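PDB 5YSC: vitamin B12-binding protein from Vibrio cholerae O395, which binds vitamin B12 in the periplasm and probably delivers it to BtuC of the BtuCDF ABC transporter for import. Local coordinates for residues P17-S25 / L121-E129; I24-Y35 / P53-A63. All coordinates share one frame; numbering follows the deposited sequence.

Overall arrangement
Contacts 1 and 2 both lie in the N-terminal lobe of a periplasmic binding protein and share strand 23-25 of its four-stranded parallel sheet. Contact 1 ties the chain start, 17-25, to the turn between helices 112-122 and 128-148. Contact 2 starts within the first of these segments, at Ile-24, ends well before residue 121, and joins the end of the same strand and helix 28-36 to the loop 53-63. The centres are about 15 Å apart, and the two touch where Leu-121 CD1 packs on Ile-33 CG2. Along strand 23-25 the structure thus passes from an outer, partly exposed closure to a buried contact beside the cyanocobalamin pocket, to which Pro-28 and His-29 belong.

Contact 1: P17-S25 / L121-E129; sequences PFPAERIIS and LSHYSANPE
The extended start of the chain, Pro-17 to Ala-20, runs at 42° to the piece 123-126, and their backbones come nearest at Pro-19 and Tyr-124, whose CA atoms are 4.5 Å apart. One direct hydrogen bond joins them, from Ala-20 N to Tyr-124 O at 3.1 Å, with an N-H...O angle of 150° and the donor tilted from the carbonyl plane. The same carbonyl also accepts a hydrogen bond from a water that donates to Ala-20 O as well, and Pro-19 CA adds a CH...O contact to it at 3.3 Å. The main side-chain partner is Tyr-124. Its CG is anti to the carbonyl carbon (chi1 -62°), and from there the ring reaches both Pro-17, with a face, and Phe-18, with an edge. Pro-17 CG lies over that face, 3.7 Å from the centroid, in a CH-pi contact, although this terminal proline is poorly ordered. With Phe-18 the tyrosine forms a T-shaped pair with perpendicular planes and centroids 5.4 Å apart, in which the CD1-CE1 side of Tyr-124 points at the phenylalanine face.

Tyr-124 sits in a type I turn, Ser-122 to Ser-125, between helices 112-122 and 128-148. The latter is the long helix that in this class of binding proteins links the two lobes, so the chain start is fastened near one end of that connection. An ST turn follows at once, Asn-127 N donating to Ser-125 OG at 3.0 Å, while the same hydroxyl is also bonded to Gly-38 O. Deeper in, Ala-20 CB approaches Tyr-124 CB, and both side chains rest on Leu-80 of strand 80-83. Towards the outside, the side chain of His-123 touches Pro-17 through CB, its ND1 being bonded to Glu-119 O.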
loop_
_atom_site.group_PDB
_atom_site.type_symbol
_atom_site.label_atom_id
_atom_site.label_comp_id
_atom_site.label_asym_id
_atom_site.label_seq_id
_atom_site.Cartn_x
_atom_site.Cartn_y
_atom_site.Cartn_z
ATOM N N PRO A 17 18.588 -14.583 -12.629
ATOM C CA PRO A 17 18.432 -15.586 -11.619
ATOM C C PRO A 17 17.923 -16.658 -12.386
ATOM O O PRO A 17 18.708 -17.433 -12.685
ATOM C CB PRO A 17 17.380 -15.011 -10.705
ATOM C CG PRO A 17 16.804 -13.911 -11.449
ATOM C CD PRO A 17 17.320 -13.936 -12.865
ATOM N N PHE A 18 16.637 -16.674 -12.734
ATOM C CA PHE A 18 16.079 -17.767 -13.548
ATOM C C PHE A 18 14.612 -17.667 -13.805
ATOM O O PHE A 18 13.929 -17.206 -12.944
ATOM C CB PHE A 18 16.296 -19.051 -12.813
ATOM C CG PHE A 18 15.680 -19.074 -11.503
ATOM C CD1 PHE A 18 16.220 -18.399 -10.471
ATOM C CD2 PHE A 18 14.540 -19.704 -11.326
ATOM C CE1 PHE A 18 15.643 -18.401 -9.251
ATOM C CE2 PHE A 18 13.939 -19.732 -10.094
ATOM C CZ PHE A 18 14.490 -19.068 -9.062
ATOM N N PRO A 19 14.106 -18.096 -14.954
ATOM C CA PRO A 19 12.654 -18.005 -15.155
ATOM C C PRO A 19 11.937 -18.981 -14.241
ATOM O O PRO A 19 12.010 -20.201 -14.411
ATOM C CB PRO A 19 12.486 -18.360 -16.637
ATOM C CG PRO A 19 13.580 -19.318 -16.874
ATOM C CD PRO A 19 14.756 -18.776 -16.089
ATOM N N ALA A 20 11.252 -18.441 -13.251
ATOM C CA ALA A 20 10.577 -19.258 -12.270
ATOM C C ALA A 20 9.313 -19.872 -12.862
ATOM O O ALA A 20 8.605 -19.266 -13.683
ATOM C CB ALA A 20 10.253 -18.419 -11.041
ATOM N N GLU A 21 8.993 -21.033 -12.406
ATOM C CA GLU A 21 7.869 -21.738 -12.876
ATOM C C GLU A 21 6.748 -21.933 -11.904
ATOM O O GLU A 21 5.713 -22.195 -12.333
ATOM C CB GLU A 21 8.269 -23.135 -13.300
ATOM C CG GLU A 21 9.005 -23.236 -14.608
ATOM C CD GLU A 21 8.332 -22.572 -15.813
ATOM O OE1 GLU A 21 9.051 -21.956 -16.597
ATOM O OE2 GLU A 21 7.156 -22.739 -15.986
ATOM N N ARG A 22 7.003 -21.799 -10.611
ATOM C CA ARG A 22 6.011 -22.030 -9.559
ATOM C C ARG A 22 6.197 -20.912 -8.529
ATOM O O ARG A 22 7.051 -21.006 -7.647
ATOM C CB ARG A 22 6.180 -23.403 -8.921
ATOM C CG ARG A 22 5.989 -24.568 -9.878
ATOM C CD ARG A 22 5.919 -25.858 -9.122
ATOM N NE ARG A 22 4.772 -25.846 -8.224
ATOM C CZ ARG A 22 3.547 -26.210 -8.577
ATOM N NH1 ARG A 22 3.302 -26.634 -9.806
ATOM N NH2 ARG A 22 2.562 -26.147 -7.697
ATOM N N ILE A 23 5.428 -19.834 -8.655
ATOM C CA ILE A 23 5.674 -18.630 -7.858
ATOM C C ILE A 23 4.575 -18.496 -6.811
ATOM O O ILE A 23 3.407 -18.751 -7.091
ATOM C CB ILE A 23 5.759 -17.381 -8.762
ATOM C CG1 ILE A 23 6.838 -17.574 -9.824
ATOM C CG2 ILE A 23 6.144 -16.138 -7.964
ATOM C CD1 ILE A 23 6.963 -16.419 -10.815
ATOM N N ILE A 24 4.945 -18.097 -5.595
ATOM C CA ILE A 24 3.966 -17.849 -4.537
ATOM C C ILE A 24 4.113 -16.410 -4.088
ATOM O O ILE A 24 5.232 -15.936 -3.893
ATOM C CB ILE A 24 4.164 -18.814 -3.362
ATOM C CG1 ILE A 24 3.740 -20.225 -3.798
ATOM C CG2 ILE A 24 3.368 -18.378 -2.120
ATOM C CD1 ILE A 24 3.893 -21.274 -2.693
ATOM N N SER A 25 2.982 -15.716 -3.935
ATOM C CA SER A 25 2.931 -14.350 -3.419
ATOM C C SER A 25 2.313 -14.359 -2.032
ATOM O O SER A 25 1.241 -14.950 -1.819
ATOM C CB SER A 25 2.099 -13.446 -4.325
ATOM O OG SER A 25 1.798 -12.253 -3.648
ATOM N N LEU A 121 11.564 -8.110 -10.165
ATOM C CA LEU A 121 10.824 -9.326 -10.388
ATOM C C LEU A 121 10.853 -9.747 -11.847
ATOM O O LEU A 121 10.703 -10.928 -12.148
ATOM C CB LEU A 121 9.385 -9.158 -9.894
ATOM C CG LEU A 121 9.212 -9.250 -8.380
ATOM C CD1 LEU A 121 7.789 -8.868 -7.990
ATOM C CD2 LEU A 121 9.506 -10.668 -7.885
ATOM N N SER A 122 11.011 -8.800 -12.757
ATOM C CA SER A 122 11.086 -9.139 -14.171
ATOM C C SER A 122 12.280 -10.037 -14.489
ATOM O O SER A 122 12.264 -10.740 -15.510
ATOM C CB SER A 122 11.142 -7.854 -14.995
ATOM O OG SER A 122 12.446 -7.331 -15.111
ATOM N N HIS A 123 13.299 -10.049 -13.630
ATOM C CA HIS A 123 14.432 -10.951 -13.847
ATOM C C HIS A 123 14.027 -12.414 -13.780
ATOM O O HIS A 123 14.783 -13.291 -14.225
ATOM C CB HIS A 123 15.533 -10.698 -12.814
ATOM C CG HIS A 123 16.274 -9.424 -13.023
ATOM N ND1 HIS A 123 15.656 -8.197 -13.014
ATOM C CD2 HIS A 123 17.583 -9.182 -13.248
ATOM C CE1 HIS A 123 16.553 -7.253 -13.223
ATOM N NE2 HIS A 123 17.730 -7.825 -13.374
ATOM N N TYR A 124 12.871 -12.695 -13.199
ATOM C CA TYR A 124 12.441 -14.074 -13.051
ATOM C C TYR A 124 11.432 -14.435 -14.118
ATOM O O TYR A 124 10.855 -15.514 -14.086
ATOM C CB TYR A 124 11.820 -14.313 -11.677
ATOM C CG TYR A 124 12.766 -14.089 -10.531
ATOM C CD1 TYR A 124 13.553 -15.118 -10.045
ATOM C CD2 TYR A 124 12.871 -12.851 -9.934
ATOM C CE1 TYR A 124 14.414 -14.914 -8.997
ATOM C CE2 TYR A 124 13.728 -12.639 -8.887
ATOM C CZ TYR A 124 14.500 -13.669 -8.422
ATOM O OH TYR A 124 15.358 -13.444 -7.373
ATOM N N SER A 125 11.213 -13.525 -15.058
ATOM C CA SER A 125 10.170 -13.740 -16.046
ATOM C C SER A 125 10.750 -14.399 -17.291
ATOM O O SER A 125 11.916 -14.189 -17.640
ATOM C CB SER A 125 9.503 -12.415 -16.424
ATOM O OG SER A 125 8.556 -12.603 -17.467
ATOM N N ALA A 126 9.911 -15.196 -17.958
ATOM C CA ALA A 126 10.273 -15.754 -19.261
ATOM C C ALA A 126 10.254 -14.691 -20.346
ATOM O O ALA A 126 10.864 -14.887 -21.407
ATOM C CB ALA A 126 9.329 -16.893 -19.624
ATOM N N ASN A 127 9.591 -13.564 -20.081
ATOM C CA ASN A 127 9.502 -12.436 -21.001
ATOM C C ASN A 127 9.843 -11.158 -20.234
ATOM O O ASN A 127 8.974 -10.327 -19.948
ATOM C CB ASN A 127 8.106 -12.374 -21.636
ATOM C CG ASN A 127 7.688 -13.701 -22.285
ATOM O OD1 ASN A 127 8.064 -13.981 -23.420
ATOM N ND2 ASN A 127 6.933 -14.526 -21.556
ATOM N N PRO A 128 11.119 -10.962 -19.892
ATOM C CA PRO A 128 11.482 -9.818 -19.047
ATOM C C PRO A 128 11.079 -8.452 -19.591
ATOM O O PRO A 128 11.082 -7.487 -18.818
ATOM C CB PRO A 128 13.008 -9.927 -18.944
ATOM C CG PRO A 128 13.307 -11.384 -19.272
ATOM C CD PRO A 128 12.283 -11.787 -20.257
ATOM N N GLU A 129 10.794 -8.334 -20.894
ATOM C CA GLU A 129 10.411 -7.053 -21.472
ATOM C C GLU A 129 9.115 -6.519 -20.854
ATOM O O GLU A 129 8.949 -5.301 -20.710
ATOM C CB GLU A 129 10.273 -7.191 -22.997
ATOM C CG GLU A 129 9.136 -8.095 -23.510
ATOM C CD GLU A 129 9.474 -9.590 -23.612
ATOM O OE1 GLU A 129 10.582 -10.031 -23.222
ATOM O OE2 GLU A 129 8.601 -10.341 -24.098
HETATM O O HOH W 1 8.254 -16.701 -14.433
#

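Contact 2: I24-Y35 / P53-A63; sequences ISLAPHATEIAY and PPQALELERVA. With SO4 (sulfate ion), chain C.
Tyr-35 and Pro-53 make the close-packed end of this contact. The proline, which follows a cis peptide bond, lays its CD and CG over one face of the tyrosine ring, with CD 3.5 Å from Tyr-35 CD1 and CG in a CH-pi contact. At the phenol end, Gln-55 CG lies 3.6 Å from Tyr-35 OH; the glutamine amide, its plane turned 31° from the ring, runs on obliquely past CE2. Leu-59 points back against Tyr-35, the two side chains coming from opposite directions, with CD1 near that hydroxyl. One turn back on helix 28-36, Thr-31 presents only its methyl to the loop: with CG2 anti to the backbone N, it reaches Ala-56 CB at 3.8 Å, and OG1 is turned to Ser-25 OG, a 2.8 Å hydrogen bond in which either may donate. Ser-50 is a further partner of OG1.

The strand-loop-helix unit 24-35 is the first beta-alpha element of the N-terminal lobe, and its helix start faces the ligand: the backbone N of His-29 is hydrogen-bonded to cyanocobalamin. No hydrogen bond spans the two segments, which meet through apolar contacts. At the strand end these are sparser. The side chains of Ile-24 and Val-62 cross at about a right angle, their CG2 methyls 3.7 Å apart, whereas Leu-26 CD2 comes no closer than 4.2 Å to Ala-63 CB.

On the looser side, partly exposed Arg-61 points its CB away from 24-35 and touches nothing there. Bent at chi2 (86°), it brings NH1 back to two carbonyls of its own loop, Ala-56 O at 3.0 Å and Leu-59 O. NE and NH2 donate to O4 and O1 of a sulfate, probably from the crystallisation liquor, which Tyr-49 N also holds; Ser-50 O is a further partner of NH2.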
loop_
_atom_site.group_PDB
_atom_site.type_symbol
_atom_site.label_atom_id
_atom_site.label_comp_id
_atom_site.label_asym_id
_atom_site.label_seq_id
_atom_site.Cartn_x
_atom_site.Cartn_y
_atom_site.Cartn_z
ATOM N N ILE A 24 4.945 -18.097 -5.595
ATOM C CA ILE A 24 3.966 -17.849 -4.537
ATOM C C ILE A 24 4.113 -16.410 -4.088
ATOM O O ILE A 24 5.232 -15.936 -3.893
ATOM C CB ILE A 24 4.164 -18.814 -3.362
ATOM C CG1 ILE A 24 3.740 -20.225 -3.798
ATOM C CG2 ILE A 24 3.368 -18.378 -2.120
ATOM C CD1 ILE A 24 3.893 -21.274 -2.693
ATOM N N SER A 25 2.982 -15.716 -3.935
ATOM C CA SER A 25 2.931 -14.350 -3.419
ATOM C C SER A 25 2.313 -14.359 -2.032
ATOM O O SER A 25 1.241 -14.950 -1.819
ATOM C CB SER A 25 2.099 -13.446 -4.325
ATOM O OG SER A 25 1.798 -12.253 -3.648
ATOM N N LEU A 26 2.962 -13.662 -1.115
ATOM C CA LEU A 26 2.495 -13.599 0.265
ATOM C C LEU A 26 1.802 -12.279 0.615
ATOM O O LEU A 26 1.620 -11.996 1.800
ATOM C CB LEU A 26 3.659 -13.853 1.215
ATOM C CG LEU A 26 4.402 -15.182 1.022
ATOM C CD1 LEU A 26 5.531 -15.276 2.042
ATOM C CD2 LEU A 26 3.484 -16.397 1.153
ATOM N N ALA A 27 1.427 -11.455 -0.376
ATOM C CA ALA A 27 0.752 -10.191 -0.068
ATOM C C ALA A 27 -0.095 -9.721 -1.251
ATOM O O ALA A 27 0.245 -10.004 -2.400
ATOM C CB ALA A 27 1.743 -9.085 0.311
ATOM N N PRO A 28 -1.188 -8.994 -0.992
ATOM C CA PRO A 28 -1.964 -8.419 -2.107
ATOM C C PRO A 28 -1.125 -7.565 -3.027
ATOM O O PRO A 28 -1.257 -7.675 -4.255
ATOM C CB PRO A 28 -3.029 -7.598 -1.389
ATOM C CG PRO A 28 -3.239 -8.289 -0.082
ATOM C CD PRO A 28 -1.808 -8.726 0.322
ATOM N N HIS A 29 -0.287 -6.688 -2.479
ATOM C CA HIS A 29 0.527 -5.849 -3.352
ATOM C C HIS A 29 1.497 -6.696 -4.140
ATOM O O HIS A 29 1.762 -6.423 -5.315
ATOM C CB HIS A 29 1.290 -4.784 -2.566
ATOM C CG HIS A 29 2.651 -5.244 -2.102
ATOM N ND1 HIS A 29 2.836 -6.028 -0.983
ATOM C CD2 HIS A 29 3.871 -5.102 -2.672
ATOM C CE1 HIS A 29 4.114 -6.333 -0.874
ATOM N NE2 HIS A 29 4.763 -5.768 -1.874
ATOM N N ALA A 30 2.020 -7.757 -3.510
ATOM C CA ALA A 30 2.999 -8.592 -4.188
ATOM C C ALA A 30 2.385 -9.325 -5.376
ATOM O O ALA A 30 3.078 -9.585 -6.378
ATOM C CB ALA A 30 3.602 -9.560 -3.185
ATOM N N THR A 31 1.099 -9.638 -5.293
ATOM C CA THR A 31 0.397 -10.243 -6.397
ATOM C C THR A 31 0.232 -9.241 -7.528
ATOM O O THR A 31 0.458 -9.581 -8.698
ATOM C CB THR A 31 -0.943 -10.772 -5.898
ATOM O OG1 THR A 31 -0.686 -11.780 -4.917
ATOM C CG2 THR A 31 -1.788 -11.328 -7.031
ATOM N N GLU A 32 -0.105 -8.000 -7.201
ATOM C CA GLU A 32 -0.199 -7.002 -8.265
ATOM C C GLU A 32 1.144 -6.831 -8.979
ATOM O O GLU A 32 1.208 -6.791 -10.213
ATOM C CB GLU A 32 -0.721 -5.657 -7.721
ATOM C CG GLU A 32 -2.165 -5.745 -7.153
ATOM C CD GLU A 32 -2.903 -4.436 -7.046
ATOM O OE1 GLU A 32 -2.791 -3.590 -7.962
ATOM O OE2 GLU A 32 -3.631 -4.259 -6.036
ATOM N N ILE A 33 2.231 -6.687 -8.217
ATOM C CA ILE A 33 3.539 -6.448 -8.825
ATOM C C ILE A 33 3.985 -7.652 -9.621
ATOM O O ILE A 33 4.649 -7.505 -10.662
ATOM C CB ILE A 33 4.559 -6.071 -7.736
ATOM C CG1 ILE A 33 4.247 -4.669 -7.182
ATOM C CG2 ILE A 33 5.938 -6.151 -8.283
ATOM C CD1 ILE A 33 4.236 -3.642 -8.141
ATOM N N ALA A 34 3.640 -8.852 -9.149
ATOM C CA ALA A 34 3.982 -10.072 -9.887
ATOM C C ALA A 34 3.339 -10.071 -11.271
ATOM O O ALA A 34 4.009 -10.344 -12.278
ATOM C CB ALA A 34 3.593 -11.320 -9.088
ATOM N N TYR A 35 2.041 -9.743 -11.350
ATOM C CA TYR A 35 1.406 -9.670 -12.671
ATOM C C TYR A 35 2.027 -8.581 -13.531
ATOM O O TYR A 35 2.296 -8.813 -14.722
ATOM C CB TYR A 35 -0.103 -9.446 -12.548
ATOM C CG TYR A 35 -0.890 -10.721 -12.380
ATOM C CD1 TYR A 35 -1.094 -11.250 -11.129
ATOM C CD2 TYR A 35 -1.452 -11.397 -13.467
ATOM C CE1 TYR A 35 -1.806 -12.408 -10.941
ATOM C CE2 TYR A 35 -2.161 -12.559 -13.282
ATOM C CZ TYR A 35 -2.350 -13.063 -12.007
ATOM O OH TYR A 35 -3.099 -14.243 -11.796
ATOM N N PRO A 53 -4.721 -8.394 -10.283
ATOM C CA PRO A 53 -5.833 -8.390 -11.253
ATOM C C PRO A 53 -6.850 -9.444 -10.843
ATOM O O PRO A 53 -6.533 -10.385 -10.113
ATOM C CB PRO A 53 -5.152 -8.766 -12.562
ATOM C CG PRO A 53 -3.741 -8.376 -12.420
ATOM C CD PRO A 53 -3.440 -8.689 -10.953
ATOM N N PRO A 54 -8.119 -9.282 -11.222
ATOM C CA PRO A 54 -9.140 -10.121 -10.592
ATOM C C PRO A 54 -8.989 -11.621 -10.811
ATOM O O PRO A 54 -9.478 -12.381 -9.980
ATOM C CB PRO A 54 -10.455 -9.578 -11.194
ATOM C CG PRO A 54 -10.105 -8.123 -11.556
ATOM C CD PRO A 54 -8.680 -8.175 -12.015
ATOM N N GLN A 55 -8.350 -12.075 -11.890
ATOM C CA GLN A 55 -8.159 -13.511 -12.091
ATOM C C GLN A 55 -7.396 -14.135 -10.916
ATOM O O GLN A 55 -7.434 -15.351 -10.732
ATOM C CB GLN A 55 -7.415 -13.789 -13.403
ATOM C CG GLN A 55 -6.048 -13.216 -13.510
ATOM C CD GLN A 55 -5.598 -13.040 -14.955
ATOM O OE1 GLN A 55 -5.285 -11.923 -15.392
ATOM N NE2 GLN A 55 -5.575 -14.144 -15.708
ATOM N N ALA A 56 -6.723 -13.308 -10.117
ATOM C CA ALA A 56 -5.957 -13.819 -8.981
ATOM C C ALA A 56 -6.861 -14.438 -7.931
ATOM O O ALA A 56 -6.386 -15.221 -7.097
ATOM C CB ALA A 56 -5.106 -12.722 -8.320
ATOM N N LEU A 57 -8.150 -14.071 -7.937
ATOM C CA LEU A 57 -9.140 -14.709 -7.081
ATOM C C LEU A 57 -9.154 -16.219 -7.286
ATOM O O LEU A 57 -9.546 -16.969 -6.392
ATOM C CB LEU A 57 -10.523 -14.138 -7.412
ATOM C CG LEU A 57 -10.779 -12.686 -7.052
ATOM C CD1 LEU A 57 -12.007 -12.135 -7.853
ATOM C CD2 LEU A 57 -10.983 -12.610 -5.537
ATOM N N GLU A 58 -8.763 -16.650 -8.444
ATOM C CA GLU A 58 -8.818 -18.066 -8.812
ATOM C C GLU A 58 -7.721 -18.927 -8.172
ATOM O O GLU A 58 -7.798 -20.098 -8.214
ATOM C CB GLU A 58 -8.699 -18.218 -10.364
ATOM C CG GLU A 58 -9.009 -19.583 -10.918
ATOM C CD GLU A 58 -9.213 -19.652 -12.401
ATOM O OE1 GLU A 58 -8.751 -18.790 -13.073
ATOM O OE2 GLU A 58 -9.883 -20.595 -12.862
ATOM N N LEU A 59 -6.726 -18.320 -7.600
ATOM C CA LEU A 59 -5.610 -19.058 -7.088
ATOM C C LEU A 59 -5.701 -19.421 -5.643
ATOM O O LEU A 59 -6.310 -18.768 -4.910
ATOM C CB LEU A 59 -4.363 -18.288 -7.317
ATOM C CG LEU A 59 -4.041 -17.822 -8.725
ATOM C CD1 LEU A 59 -2.896 -16.834 -8.847
ATOM C CD2 LEU A 59 -3.780 -19.024 -9.565
ATOM N N GLU A 60 -5.057 -20.505 -5.225
ATOM C CA GLU A 60 -5.247 -20.838 -3.827
ATOM C C GLU A 60 -4.480 -19.868 -2.925
ATOM O O GLU A 60 -3.527 -19.204 -3.342
ATOM C CB GLU A 60 -4.892 -22.299 -3.526
ATOM C CG GLU A 60 -3.525 -22.771 -3.827
ATOM C CD GLU A 60 -3.365 -24.245 -3.451
ATOM O OE1 GLU A 60 -4.172 -24.774 -2.646
ATOM O OE2 GLU A 60 -2.447 -24.887 -3.980
ATOM N N ARG A 61 -4.969 -19.742 -1.694
ATOM C CA ARG A 61 -4.444 -18.817 -0.697
ATOM C C ARG A 61 -3.536 -19.548 0.286
ATOM O O ARG A 61 -3.860 -20.649 0.738
ATOM C CB ARG A 61 -5.590 -18.165 0.052
ATOM C CG ARG A 61 -6.147 -16.965 -0.650
ATOM C CD ARG A 61 -7.208 -17.237 -1.687
ATOM N NE ARG A 61 -7.662 -15.917 -2.140
ATOM C CZ ARG A 61 -7.386 -15.356 -3.313
ATOM N NH1 ARG A 61 -6.756 -16.019 -4.278
ATOM N NH2 ARG A 61 -7.804 -14.126 -3.531
ATOM N N VAL A 62 -2.400 -18.935 0.613
ATOM C CA VAL A 62 -1.496 -19.544 1.589
ATOM C C VAL A 62 -1.069 -18.541 2.645
ATOM O O VAL A 62 -0.117 -18.785 3.387
ATOM C CB VAL A 62 -0.264 -20.158 0.910
ATOM C CG1 VAL A 62 -0.676 -21.398 0.092
ATOM C CG2 VAL A 62 0.465 -19.145 0.045
ATOM N N ALA A 63 -1.739 -17.402 2.733
ATOM C CA ALA A 63 -1.294 -16.413 3.707
ATOM C C ALA A 63 -2.410 -15.425 4.005
ATOM O O ALA A 63 -3.232 -15.104 3.144
ATOM C CB ALA A 63 -0.054 -15.658 3.233
HETATM S S SO4 C . -9.683 -14.024 -0.161
HETATM O O1 SO4 C . -9.137 -13.230 -1.276
HETATM O O2 SO4 C . -11.070 -14.397 -0.447
HETATM O O3 SO4 C . -9.648 -13.200 1.047
HETATM O O4 SO4 C . -8.933 -15.265 0.032
#